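Long-range contact in transglutaminase-like domain-containing protein (Streptococcus suis, PDB 4XZ7), which probably acts as a transglutaminase and serves as an antiphagocytic virulence factor, this chain being a piece of the longer protein that includes its transglutaminase-like domain: residues I68-I76 against K151-Y159. Residues are numbered along the deposited sequence; the frame is centred on the assembly and turned at random.
Sequences INGKVTQNI and KNINGMTIY
Two donors from 68-76 converge on Asn154 OD1. Lys71 NZ lies 2.8 Å from Asn154 OD1 and the backbone N of Asn75 2.9 Å from it, both in the carbonyl plane and each on a lone pair. The other half of the amide works too: Asn154 ND2 gives a nearly straight bond (171°) to the backbone O of Asn75, at 3.1 Å. With N-H and C=O of one residue both engaged, the Asn154 side chain mimics a neighbouring strand, and the rotation of its amide is fixed. The backbone N of Asn154 is taken by Gln74 OE1 at 3.0 Å; a bend at chi2 (-66°) folds the Gln74 chain back to meet it. Gln74 OE1 and Asn154 OD1, both acceptors, sit near each other without bonding: the first takes the backbone N-H of Asn154, the second the two donors from Lys71 and Asn75.

Beside these hydrogen bonds the contact is apolar. Ile68 and Ile153 meet tip to tip, CD1 to CD1 at 3.5 Å, and Ile158 brings its own CD1 to the same methyl of Ile68. The other branch of Ile68, CG2, rests 3.6 Å from SD of Met156, whose chi3 bend (72°) carries CE over toward Asn69 ND2; that amide is hydrogen-bonded elsewhere, its ND2 to Asn12 OD1 and its OD1 to the backbone N of Lys13. Ile68 also packs on Leu83 of strand 79-86, while Ile158 touches Leu41.

Across this interface two separate mixed sheets of the chain meet: the tip of the beta hairpin formed by strands 149-152 and 157-167 docks against the connection, opening with a type I' turn at Ile68-Lys71, between strands 63-68 and 74-76.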
loop_
_atom_site.group_PDB
_atom_site.type_symbol
_atom_site.label_atom_id
_atom_site.label_comp_id
_atom_site.label_asym_id
_atom_site.label_seq_id
_atom_site.Cartn_x
_atom_site.Cartn_y
_atom_site.Cartn_z
ATOM N N ILE B 68 -15.433 -29.902 20.956
ATOM C CA ILE B 68 -15.347 -29.744 22.405
ATOM C C ILE B 68 -16.101 -30.843 23.134
ATOM O O ILE B 68 -17.328 -30.967 23.003
ATOM C CB ILE B 68 -15.875 -28.364 22.835
ATOM C CG1 ILE B 68 -15.068 -27.282 22.124
ATOM C CG2 ILE B 68 -15.787 -28.204 24.352
ATOM C CD1 ILE B 68 -15.501 -25.903 22.429
ATOM N N ASN B 69 -15.358 -31.642 23.901
ATOM C CA ASN B 69 -15.930 -32.793 24.610
ATOM C C ASN B 69 -16.680 -33.718 23.648
ATOM O O ASN B 69 -17.764 -34.225 23.957
ATOM C CB ASN B 69 -16.858 -32.344 25.745
ATOM C CG ASN B 69 -16.116 -31.603 26.858
ATOM O OD1 ASN B 69 -14.890 -31.517 26.857
ATOM N ND2 ASN B 69 -16.865 -31.080 27.818
ATOM N N GLY B 70 -16.092 -33.921 22.471
ATOM C CA GLY B 70 -16.660 -34.816 21.481
ATOM C C GLY B 70 -17.731 -34.185 20.607
ATOM O O GLY B 70 -18.238 -34.823 19.688
ATOM N N LYS B 71 -18.084 -32.936 20.879
ATOM C CA LYS B 71 -19.170 -32.303 20.131
ATOM C C LYS B 71 -18.693 -31.387 19.009
ATOM O O LYS B 71 -17.860 -30.508 19.211
ATOM C CB LYS B 71 -20.072 -31.521 21.076
ATOM C CG LYS B 71 -20.730 -32.390 22.135
ATOM C CD LYS B 71 -21.903 -31.662 22.756
ATOM C CE LYS B 71 -21.606 -30.175 22.940
ATOM N NZ LYS B 71 -22.838 -29.416 23.297
ATOM N N VAL B 72 -19.262 -31.586 17.823
ATOM C CA VAL B 72 -18.901 -30.789 16.658
ATOM C C VAL B 72 -19.664 -29.455 16.606
ATOM O O VAL B 72 -19.257 -28.530 15.913
ATOM C CB VAL B 72 -19.136 -31.584 15.344
ATOM C CG1 VAL B 72 -18.155 -32.756 15.256
ATOM C CG2 VAL B 72 -20.559 -32.083 15.267
ATOM N N THR B 73 -20.771 -29.364 17.337
ATOM C CA THR B 73 -21.526 -28.119 17.406
ATOM C C THR B 73 -21.976 -27.786 18.821
ATOM O O THR B 73 -22.062 -28.658 19.681
ATOM C CB THR B 73 -22.783 -28.146 16.508
ATOM O OG1 THR B 73 -23.665 -29.201 16.926
ATOM C CG2 THR B 73 -22.407 -28.337 15.042
ATOM N N GLN B 74 -22.273 -26.507 19.023
ATOM C CA GLN B 74 -22.858 -25.958 20.242
ATOM C C GLN B 74 -24.307 -25.541 19.977
ATOM O O GLN B 74 -24.591 -24.822 19.017
ATOM C CB GLN B 74 -22.040 -24.750 20.729
ATOM C CG GLN B 74 -20.562 -25.069 20.970
ATOM C CD GLN B 74 -20.370 -26.048 22.139
ATOM O OE1 GLN B 74 -20.973 -25.881 23.208
ATOM N NE2 GLN B 74 -19.541 -27.077 21.929
ATOM N N ASN B 75 -25.220 -25.991 20.822
ATOM C CA ASN B 75 -26.625 -25.696 20.636
ATOM C C ASN B 75 -26.850 -24.301 21.181
ATOM O O ASN B 75 -26.781 -24.091 22.385
ATOM C CB ASN B 75 -27.501 -26.745 21.345
ATOM C CG ASN B 75 -28.995 -26.495 21.181
ATOM O OD1 ASN B 75 -29.457 -26.095 20.116
ATOM N ND2 ASN B 75 -29.759 -26.728 22.253
ATOM N N ILE B 76 -27.051 -23.322 20.309
ATOM C CA ILE B 76 -27.280 -21.982 20.825
ATOM C C ILE B 76 -28.570 -21.450 20.218
ATOM O O ILE B 76 -28.708 -21.395 18.998
ATOM C CB ILE B 76 -26.101 -21.054 20.536
ATOM C CG1 ILE B 76 -24.824 -21.589 21.210
ATOM C CG2 ILE B 76 -26.395 -19.648 21.046
ATOM C CD1 ILE B 76 -23.607 -20.719 20.975
ATOM N N LYS B 151 -16.890 -16.166 24.606
ATOM C CA LYS B 151 -18.138 -16.760 24.165
ATOM C C LYS B 151 -18.586 -17.728 25.234
ATOM O O LYS B 151 -17.806 -18.609 25.644
ATOM C CB LYS B 151 -17.992 -17.516 22.846
ATOM C CG LYS B 151 -17.408 -16.720 21.695
ATOM C CD LYS B 151 -18.469 -15.958 21.000
ATOM C CE LYS B 151 -17.925 -15.312 19.731
ATOM N NZ LYS B 151 -18.730 -14.069 19.456
ATOM N N ASN B 152 -19.834 -17.573 25.671
ATOM C CA ASN B 152 -20.494 -18.586 26.493
ATOM C C ASN B 152 -21.016 -19.693 25.596
ATOM O O ASN B 152 -21.767 -19.421 24.665
ATOM C CB ASN B 152 -21.631 -17.954 27.317
ATOM C CG ASN B 152 -21.100 -17.016 28.401
ATOM O OD1 ASN B 152 -20.393 -17.452 29.317
ATOM N ND2 ASN B 152 -21.422 -15.728 28.295
ATOM N N ILE B 153 -20.597 -20.932 25.839
ATOM C CA ILE B 153 -21.147 -22.040 25.077
ATOM C C ILE B 153 -21.840 -23.075 25.980
ATOM O O ILE B 153 -22.329 -22.730 27.057
ATOM C CB ILE B 153 -20.073 -22.684 24.205
ATOM C CG1 ILE B 153 -18.949 -23.279 25.047
ATOM C CG2 ILE B 153 -19.513 -21.637 23.220
ATOM C CD1 ILE B 153 -17.876 -23.981 24.199
ATOM N N ASN B 154 -21.958 -24.316 25.526
ATOM C CA ASN B 154 -22.687 -25.303 26.314
ATOM C C ASN B 154 -21.861 -25.757 27.513
ATOM O O ASN B 154 -20.976 -26.599 27.379
ATOM C CB ASN B 154 -23.082 -26.525 25.475
ATOM C CG ASN B 154 -24.035 -26.184 24.321
ATOM O OD1 ASN B 154 -24.040 -26.862 23.295
ATOM N ND2 ASN B 154 -24.845 -25.155 24.497
ATOM N N GLY B 155 -22.147 -25.192 28.680
ATOM C CA GLY B 155 -21.528 -25.638 29.913
ATOM C C GLY B 155 -20.146 -25.081 30.193
ATOM O O GLY B 155 -19.531 -25.459 31.183
ATOM N N MET B 156 -19.662 -24.173 29.349
ATOM C CA MET B 156 -18.379 -23.535 29.600
ATOM C C MET B 156 -18.250 -22.192 28.869
ATOM O O MET B 156 -19.093 -21.841 28.056
ATOM C CB MET B 156 -17.239 -24.476 29.192
ATOM C CG MET B 156 -17.068 -24.616 27.702
ATOM S SD MET B 156 -16.150 -26.115 27.268
ATOM C CE MET B 156 -17.367 -27.364 27.634
ATOM N N THR B 157 -17.183 -21.456 29.185
ATOM C CA THR B 157 -16.907 -20.146 28.605
ATOM C C THR B 157 -15.497 -20.122 28.036
ATOM O O THR B 157 -14.557 -20.569 28.692
ATOM C CB THR B 157 -17.051 -19.034 29.657
ATOM O OG1 THR B 157 -18.364 -19.097 30.230
ATOM C CG2 THR B 157 -16.826 -17.671 29.048
ATOM N N ILE B 158 -15.355 -19.617 26.816
ATOM C CA ILE B 158 -14.051 -19.515 26.170
ATOM C C ILE B 158 -13.645 -18.059 26.108
ATOM O O ILE B 158 -14.390 -17.241 25.585
ATOM C CB ILE B 158 -14.062 -20.100 24.742
ATOM C CG1 ILE B 158 -14.425 -21.586 24.774
ATOM C CG2 ILE B 158 -12.702 -19.936 24.100
ATOM C CD1 ILE B 158 -14.592 -22.212 23.391
ATOM N N TYR B 159 -12.469 -17.748 26.650
ATOM C CA TYR B 159 -11.972 -16.375 26.734
ATOM C C TYR B 159 -10.846 -16.193 25.749
ATOM O O TYR B 159 -10.096 -17.126 25.501
ATOM C CB TYR B 159 -11.457 -16.050 28.149
ATOM C CG TYR B 159 -12.504 -16.204 29.241
ATOM C CD1 TYR B 159 -13.219 -15.110 29.696
ATOM C CD2 TYR B 159 -12.766 -17.457 29.817
ATOM C CE1 TYR B 159 -14.157 -15.239 30.686
ATOM C CE2 TYR B 159 -13.697 -17.596 30.809
ATOM C CZ TYR B 159 -14.394 -16.492 31.239
ATOM O OH TYR B 159 -15.341 -16.635 32.225
#